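Local coordinates for fibronectin type III domain-containing protein (Simiduia agarivorans, PDB 6P2K), which probably hydrolyses xyloglucan-like polysaccharides as a family 74 glycoside hydrolase, this chain being the catalytic part, made of two seven-bladed beta-propellers, at residues Tyr404-His409 against Met743-Phe748; Val448-Ile453 against Leu511-Val516; Ala464-Gly469 against Arg478-Arg483. All coordinates share one frame; numbering follows the deposited sequence.

Contact 1: residues Tyr404-His409 against Met743-Phe748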
# COMPACT_ATOMS: atom_id res chain seq x y z
N TYR B 404 2.90 -37.23 -9.00
CA TYR B 404 4.28 -37.40 -9.45
C TYR B 404 5.28 -37.20 -8.32
O TYR B 404 6.27 -37.94 -8.23
CB TYR B 404 4.63 -36.40 -10.55
CG TYR B 404 3.91 -36.50 -11.88
CD1 TYR B 404 4.29 -37.44 -12.83
CD2 TYR B 404 2.90 -35.61 -12.20
CE1 TYR B 404 3.65 -37.50 -14.06
CE2 TYR B 404 2.26 -35.66 -13.43
CZ TYR B 404 2.64 -36.61 -14.35
OH TYR B 404 2.00 -36.66 -15.57
N ASP B 405 5.08 -36.18 -7.49
CA ASP B 405 6.12 -35.67 -6.60
C ASP B 405 5.44 -34.92 -5.46
O ASP B 405 4.26 -34.57 -5.54
CB ASP B 405 7.09 -34.76 -7.37
CG ASP B 405 8.49 -34.70 -6.74
OD1 ASP B 405 8.61 -35.11 -5.57
OD2 ASP B 405 9.46 -34.29 -7.44
N VAL B 406 6.19 -34.70 -4.38
CA VAL B 406 5.70 -33.99 -3.21
C VAL B 406 6.82 -33.12 -2.66
O VAL B 406 8.00 -33.44 -2.79
CB VAL B 406 5.18 -34.96 -2.12
CG1 VAL B 406 6.30 -35.86 -1.61
CG2 VAL B 406 4.52 -34.20 -0.97
N ALA B 407 6.44 -31.99 -2.07
CA ALA B 407 7.38 -31.13 -1.36
C ALA B 407 6.67 -30.54 -0.14
O ALA B 407 5.47 -30.27 -0.18
CB ALA B 407 7.93 -30.01 -2.25
N VAL B 408 7.43 -30.35 0.94
CA VAL B 408 6.88 -29.91 2.21
C VAL B 408 7.75 -28.78 2.76
O VAL B 408 8.98 -28.86 2.73
CB VAL B 408 6.80 -31.06 3.23
CG1 VAL B 408 6.35 -30.55 4.59
CG2 VAL B 408 5.87 -32.16 2.74
N HIS B 409 7.10 -27.73 3.28
CA HIS B 409 7.80 -26.77 4.12
C HIS B 409 6.85 -26.28 5.21
O HIS B 409 5.87 -25.60 4.90
CB HIS B 409 8.34 -25.59 3.32
CG HIS B 409 9.30 -24.74 4.09
ND1 HIS B 409 8.87 -23.74 4.94
CD2 HIS B 409 10.65 -24.77 4.19
CE1 HIS B 409 9.93 -23.18 5.51
NE2 HIS B 409 11.01 -23.78 5.07
N MET B 743 4.94 -46.54 -6.09
CA MET B 743 5.35 -45.20 -5.72
C MET B 743 6.06 -44.50 -6.86
O MET B 743 6.86 -45.11 -7.58
CB MET B 743 6.26 -45.23 -4.49
CG MET B 743 5.56 -45.66 -3.22
SD MET B 743 6.70 -45.85 -1.85
CE MET B 743 5.56 -46.26 -0.52
N THR B 744 5.77 -43.21 -7.03
CA THR B 744 6.49 -42.36 -7.96
C THR B 744 7.59 -41.55 -7.29
O THR B 744 8.57 -41.19 -7.96
CB THR B 744 5.53 -41.40 -8.67
OG1 THR B 744 4.71 -40.75 -7.70
CG2 THR B 744 4.64 -42.15 -9.66
N SER B 745 7.46 -41.26 -6.00
CA SER B 745 8.45 -40.46 -5.29
C SER B 745 8.35 -40.75 -3.80
O SER B 745 7.27 -41.06 -3.29
CB SER B 745 8.24 -38.96 -5.54
OG SER B 745 7.16 -38.47 -4.77
N SER B 746 9.48 -40.64 -3.11
CA SER B 746 9.54 -40.73 -1.66
C SER B 746 10.55 -39.72 -1.13
O SER B 746 11.59 -39.50 -1.74
CB SER B 746 9.90 -42.15 -1.18
OG SER B 746 8.98 -43.11 -1.66
N ARG B 747 10.21 -39.11 0.00
CA ARG B 747 11.11 -38.19 0.69
C ARG B 747 11.03 -38.46 2.18
O ARG B 747 9.95 -38.68 2.73
CB ARG B 747 10.75 -36.72 0.43
CG ARG B 747 10.96 -36.24 -1.00
CD ARG B 747 10.84 -34.73 -1.08
NE ARG B 747 10.60 -34.26 -2.44
CZ ARG B 747 11.55 -33.93 -3.30
NH1 ARG B 747 12.83 -34.02 -2.95
NH2 ARG B 747 11.23 -33.51 -4.52
N PHE B 748 12.18 -38.45 2.84
CA PHE B 748 12.23 -38.50 4.30
C PHE B 748 12.15 -37.08 4.82
O PHE B 748 13.00 -36.24 4.51
CB PHE B 748 13.51 -39.19 4.78
CG PHE B 748 13.51 -40.68 4.56
CD1 PHE B 748 12.84 -41.52 5.43
CD2 PHE B 748 14.18 -41.23 3.49
CE1 PHE B 748 12.84 -42.88 5.24
CE2 PHE B 748 14.18 -42.60 3.28
CZ PHE B 748 13.51 -43.42 4.16
O HOH W 1 8.99 -38.04 -8.74

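Contact 2: residues Val448-Ile453 against Leu511-Val516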
# COMPACT_ATOMS: atom_id res chain seq x y z
N VAL B 448 2.07 -31.49 -13.29
CA VAL B 448 3.15 -30.99 -12.43
C VAL B 448 4.03 -32.18 -12.06
O VAL B 448 3.80 -32.85 -11.04
CB VAL B 448 2.61 -30.28 -11.19
CG1 VAL B 448 3.77 -29.76 -10.33
CG2 VAL B 448 1.69 -29.13 -11.58
N GLN B 449 5.07 -32.43 -12.85
CA GLN B 449 5.88 -33.63 -12.70
C GLN B 449 7.01 -33.51 -11.67
O GLN B 449 7.61 -34.52 -11.32
CB GLN B 449 6.48 -34.03 -14.06
CG GLN B 449 5.43 -34.54 -15.04
CD GLN B 449 5.99 -34.95 -16.39
OE1 GLN B 449 7.13 -35.41 -16.50
NE2 GLN B 449 5.20 -34.78 -17.44
N ALA B 450 7.29 -32.31 -11.17
CA ALA B 450 8.38 -32.14 -10.21
C ALA B 450 8.13 -30.91 -9.36
O ALA B 450 7.72 -29.86 -9.88
CB ALA B 450 9.74 -32.04 -10.92
N VAL B 451 8.39 -31.03 -8.05
CA VAL B 451 8.32 -29.93 -7.11
C VAL B 451 9.50 -30.02 -6.15
O VAL B 451 10.05 -31.10 -5.93
CB VAL B 451 6.98 -29.91 -6.32
CG1 VAL B 451 5.82 -29.55 -7.23
CG2 VAL B 451 6.74 -31.25 -5.64
N ASP B 452 9.87 -28.88 -5.58
CA ASP B 452 10.93 -28.81 -4.57
C ASP B 452 10.83 -27.47 -3.86
O ASP B 452 10.03 -26.61 -4.23
CB ASP B 452 12.32 -29.00 -5.20
CG ASP B 452 13.31 -29.68 -4.26
OD1 ASP B 452 13.06 -29.69 -3.03
OD2 ASP B 452 14.33 -30.21 -4.75
N ILE B 453 11.63 -27.30 -2.81
CA ILE B 453 11.67 -26.07 -2.03
C ILE B 453 13.05 -25.45 -2.16
O ILE B 453 14.06 -26.09 -1.82
CB ILE B 453 11.33 -26.31 -0.55
CG1 ILE B 453 10.05 -27.14 -0.40
CG2 ILE B 453 11.20 -24.98 0.19
CD1 ILE B 453 8.79 -26.43 -0.86
N LEU B 511 10.57 -30.30 -18.22
CA LEU B 511 11.54 -30.42 -17.13
C LEU B 511 11.13 -31.61 -16.27
O LEU B 511 10.47 -31.47 -15.24
CB LEU B 511 11.61 -29.13 -16.32
CG LEU B 511 11.63 -27.80 -17.07
CD1 LEU B 511 11.66 -26.63 -16.09
CD2 LEU B 511 12.80 -27.74 -18.02
N ARG B 512 11.54 -32.80 -16.71
CA ARG B 512 11.02 -34.02 -16.07
C ARG B 512 11.42 -34.10 -14.60
O ARG B 512 10.69 -34.69 -13.80
CB ARG B 512 11.48 -35.26 -16.83
CG ARG B 512 10.66 -36.48 -16.44
CD ARG B 512 10.92 -37.68 -17.31
NE ARG B 512 10.15 -38.82 -16.83
CZ ARG B 512 10.54 -40.09 -16.91
NH1 ARG B 512 11.72 -40.38 -17.46
NH2 ARG B 512 9.77 -41.06 -16.43
N ASP B 513 12.56 -33.53 -14.22
CA ASP B 513 12.81 -33.29 -12.81
C ASP B 513 13.42 -31.91 -12.61
O ASP B 513 14.08 -31.37 -13.50
CB ASP B 513 13.70 -34.36 -12.16
CG ASP B 513 13.59 -34.39 -10.63
OD1 ASP B 513 12.47 -34.25 -10.06
OD2 ASP B 513 14.64 -34.57 -9.97
N VAL B 514 13.16 -31.36 -11.44
CA VAL B 514 13.69 -30.09 -10.97
C VAL B 514 14.15 -30.34 -9.54
O VAL B 514 13.40 -30.90 -8.74
CB VAL B 514 12.62 -28.98 -11.00
CG1 VAL B 514 13.12 -27.73 -10.31
CG2 VAL B 514 12.18 -28.69 -12.43
N ALA B 515 15.39 -29.96 -9.23
CA ALA B 515 15.94 -30.28 -7.92
C ALA B 515 16.80 -29.15 -7.41
O ALA B 515 17.55 -28.52 -8.16
CB ALA B 515 16.75 -31.59 -7.96
N VAL B 516 16.70 -28.90 -6.10
CA VAL B 516 17.42 -27.83 -5.42
C VAL B 516 18.68 -28.41 -4.78
O VAL B 516 18.65 -29.51 -4.21
CB VAL B 516 16.51 -27.17 -4.36
CG1 VAL B 516 17.25 -26.10 -3.61
CG2 VAL B 516 15.26 -26.60 -5.02
O HOH W 2 7.84 -37.78 -15.09
O HOH W 3 11.66 -32.74 -7.64

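Contact 3: residues Ala464-Gly469 against Arg478-Arg483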
# COMPACT_ATOMS: atom_id res chain seq x y z
N ALA B 464 8.56 -25.55 -9.29
CA ALA B 464 7.75 -26.59 -9.90
C ALA B 464 7.90 -26.59 -11.41
O ALA B 464 7.99 -25.53 -12.04
CB ALA B 464 6.27 -26.43 -9.53
N GLN B 465 7.94 -27.79 -11.98
CA GLN B 465 7.64 -27.99 -13.39
C GLN B 465 6.12 -28.06 -13.52
O GLN B 465 5.49 -28.95 -12.95
CB GLN B 465 8.32 -29.26 -13.90
CG GLN B 465 7.60 -29.98 -15.04
CD GLN B 465 7.55 -29.16 -16.31
OE1 GLN B 465 8.45 -28.36 -16.58
NE2 GLN B 465 6.50 -29.35 -17.10
N ALA B 466 5.53 -27.10 -14.23
CA ALA B 466 4.07 -27.00 -14.30
C ALA B 466 3.65 -26.54 -15.68
O ALA B 466 4.14 -25.51 -16.17
CB ALA B 466 3.53 -26.03 -13.24
N THR B 467 2.74 -27.28 -16.30
CA THR B 467 2.39 -27.03 -17.69
C THR B 467 0.99 -27.57 -17.96
O THR B 467 0.38 -28.22 -17.11
CB THR B 467 3.41 -27.67 -18.63
OG1 THR B 467 3.16 -27.25 -19.97
CG2 THR B 467 3.31 -29.18 -18.54
N SER B 468 0.50 -27.29 -19.16
CA SER B 468 -0.81 -27.76 -19.58
C SER B 468 -0.71 -29.18 -20.14
O SER B 468 0.37 -29.69 -20.43
CB SER B 468 -1.40 -26.82 -20.63
OG SER B 468 -0.48 -26.57 -21.68
N GLY B 469 -1.87 -29.81 -20.28
CA GLY B 469 -1.92 -31.17 -20.78
C GLY B 469 -2.56 -32.14 -19.81
O GLY B 469 -2.31 -32.08 -18.60
N ARG B 478 8.13 -25.71 -18.07
CA ARG B 478 7.99 -24.37 -17.51
C ARG B 478 8.41 -24.42 -16.05
O ARG B 478 7.99 -25.31 -15.31
CB ARG B 478 6.55 -23.85 -17.59
CG ARG B 478 5.93 -23.79 -18.97
CD ARG B 478 4.50 -23.28 -18.82
NE ARG B 478 3.78 -23.19 -20.09
CZ ARG B 478 3.57 -22.05 -20.74
NH1 ARG B 478 4.03 -20.91 -20.25
NH2 ARG B 478 2.90 -22.06 -21.88
N LEU B 479 9.22 -23.44 -15.64
CA LEU B 479 9.68 -23.34 -14.26
C LEU B 479 8.86 -22.27 -13.55
O LEU B 479 8.91 -21.09 -13.93
CB LEU B 479 11.17 -23.02 -14.21
CG LEU B 479 11.81 -22.91 -12.83
CD1 LEU B 479 11.88 -24.28 -12.16
CD2 LEU B 479 13.19 -22.29 -12.95
N TRP B 480 8.12 -22.67 -12.52
CA TRP B 480 7.32 -21.75 -11.72
C TRP B 480 7.87 -21.69 -10.30
O TRP B 480 8.48 -22.65 -9.81
CB TRP B 480 5.85 -22.16 -11.69
CG TRP B 480 5.17 -22.11 -13.03
CD1 TRP B 480 5.32 -23.00 -14.06
CD2 TRP B 480 4.23 -21.13 -13.48
NE1 TRP B 480 4.54 -22.62 -15.12
CE2 TRP B 480 3.86 -21.48 -14.79
CE3 TRP B 480 3.67 -19.98 -12.90
CZ2 TRP B 480 2.95 -20.73 -15.54
CZ3 TRP B 480 2.77 -19.24 -13.64
CH2 TRP B 480 2.42 -19.61 -14.95
N ALA B 481 7.64 -20.56 -9.64
CA ALA B 481 8.16 -20.32 -8.29
C ALA B 481 7.10 -19.64 -7.44
O ALA B 481 6.46 -18.68 -7.90
CB ALA B 481 9.42 -19.46 -8.34
N LYS B 482 6.92 -20.12 -6.21
CA LYS B 482 6.00 -19.50 -5.26
C LYS B 482 6.76 -19.20 -3.98
O LYS B 482 7.15 -20.11 -3.25
CB LYS B 482 4.80 -20.40 -4.96
CG LYS B 482 4.05 -19.98 -3.68
CD LYS B 482 2.81 -20.81 -3.43
CE LYS B 482 1.69 -20.42 -4.39
NZ LYS B 482 0.43 -21.19 -4.13
N ARG B 483 6.97 -17.91 -3.70
CA ARG B 483 7.60 -17.51 -2.46
C ARG B 483 6.63 -17.71 -1.30
O ARG B 483 5.49 -17.23 -1.34
CB ARG B 483 8.05 -16.05 -2.54
CG ARG B 483 9.28 -15.84 -3.40
CD ARG B 483 9.46 -14.38 -3.78
NE ARG B 483 8.56 -14.00 -4.87
CZ ARG B 483 8.73 -12.91 -5.62
NH1 ARG B 483 9.77 -12.11 -5.40
NH2 ARG B 483 7.87 -12.64 -6.59
O HOH W 4 1.73 -24.88 -21.62

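Contact 1: residues Tyr404-His409 against Met743-Phe748
Arg747 reaches from strand 745-751 to strand 403-409, where its guanidinium group meets two acceptors. NE gives a hydrogen bond of 2.7 Å to Val406 O; with the carbonyl aimed almost directly at the nitrogen, this is the firmer grip. The salt bridge from NH2 to Asp405 OD1, 3.2 Å long and bent to 133° at the hydrogen, is weak as a hydrogen bond; OD1 lies obliquely to the guanidinium, although the carboxylate and guanidinium planes are nearly parallel, 9° apart. An arginine chain extended from CG to NE, with CG anti to the carbonyl carbon, spans the gap.

Asp405 OD1 also accepts Val406 N at 2.7 Å, on its anti side but tilted out of the carboxylate plane. These bonds probably limit the rotation of the carboxylate, whose OD2 binds a zinc ion shared with Asp513; Arg747 is thus a second-shell residue whose charge probably offsets some of that of the carboxylates. Ser745 CB packs 3.5 Å from Tyr404 O, while Ser745 OG is hydrogen-bonded to Thr760 and Thr744 OG1 to Thr403 O. A water lies 2.8 Å from Tyr404 O.

The strand axes run 19° apart in the same direction at 6.6 Å, joined by side chains rather than by backbone pairing, as expected of innermost strands from adjacent blades of a beta-propeller, here its first and last, with zinc bound near the central channel.

Contact 2: residues Val448-Ile453 against Leu511-Val516
Asp452 and Val516 close one end of the seam between two neighbouring beta-propeller blades, whose innermost strands run almost parallel, 6° apart. Val516 N donates to Asp452 OD2 at 3.0 Å with an N-H...O angle of 159°, from above the carboxylate plane. Asp452 OD1 takes the amide of Ile453 at 2.8 Å, which should keep the group from turning. With Val516 CG1 anti to the backbone N (chi1 178°), CG2 is left beside that N and over the carboxylate face, 3.7 Å from Asp452 CG. An asparagine at Asp452 would probably lose one of these amide bonds, since its NH2 end cannot accept, leaving Val516 N or Ile453 N without its mate.

Packing is equally close in the middle, where the methyl of Ala450 sits 3.5 Å from Val514 N, flanked by the zinc-binding Asp513 OD1. The Gln449 end is looser: Gln449, whose NE2 is bonded to Asp447, and Arg512, which donates NH2 to Trp616 O and makes a cation-pi contact with that residue, meet chiefly through a water between Gln449 OE1 and Arg512 NE. A second water spans the backbones, donating to Val451 O at 2.9 Å and to Val514 O at 2.8 Å.

Contact 3: residues Ala464-Gly469 against Arg478-Arg483
Ala464 and Trp480 form an antiparallel hydrogen-bonded pair: Trp480 N donates to Ala464 O at 2.9 Å, almost straight at 174° and in the carbonyl plane, and Ala464 N returns a bond to Trp480 O. Gln465 and Leu479 follow as a non-hydrogen-bonded pair. One step on, regular pairing survives by half. Ala466 N donates to Arg478 O at 3.2 Å, but Arg478 N turns to Gln465 OE1, at 3.1 Å. A bend at chi2 (65°) brings the glutamine amide across to the Arg478 backbone; its NE2 is bonded to Asn476 O, and OE1 also receives a weak bond from Leu511 N.

Ala466 O, lacking the Arg478 amide, accepts a weak hydrogen bond from the indole Trp480 NE1 at 3.1 Å. The same ring packs its CD1 3.6 Å from Ala466 CB, so Ala466 meets both NE1 and CD1 of the five-membered ring, its carbonyl oxygen obliquely. Arg478 carries its extended chain past Ala466 O, with CB 3.3 Å from that oxygen, to a salt bridge with Glu495. Its NH2 and Ser468 OG share a water and also bind the second subunit, Ser468 OG by a hydrogen bond to Asp318 O and NH2 weakly to Gly319 O.

The hairpin of strands 459-467 and 478-483 supplies the two middle strands of a four-stranded antiparallel propeller blade, with side-chain bonds taking over where the strands diverge.

The three contacts lead from the channel of the C-terminal propeller outward into one blade. Contacts 1 and 2 lie with centres 10 Å apart, contacts 2 and 3 9 Å, and contacts 1 and 3 16 Å without touching. Along the chain, contact 3 falls between the two halves of contact 2, and both fall between those of contact 1, which joins the first blade to the last. Strands 447-456 and 459-467 are neighbours in one sheet, so contact 3 continues inward to contact 2. The zinc ion links contacts 1 and 2 through Asp405 and Asp513, tying separate blades together around the propeller centre.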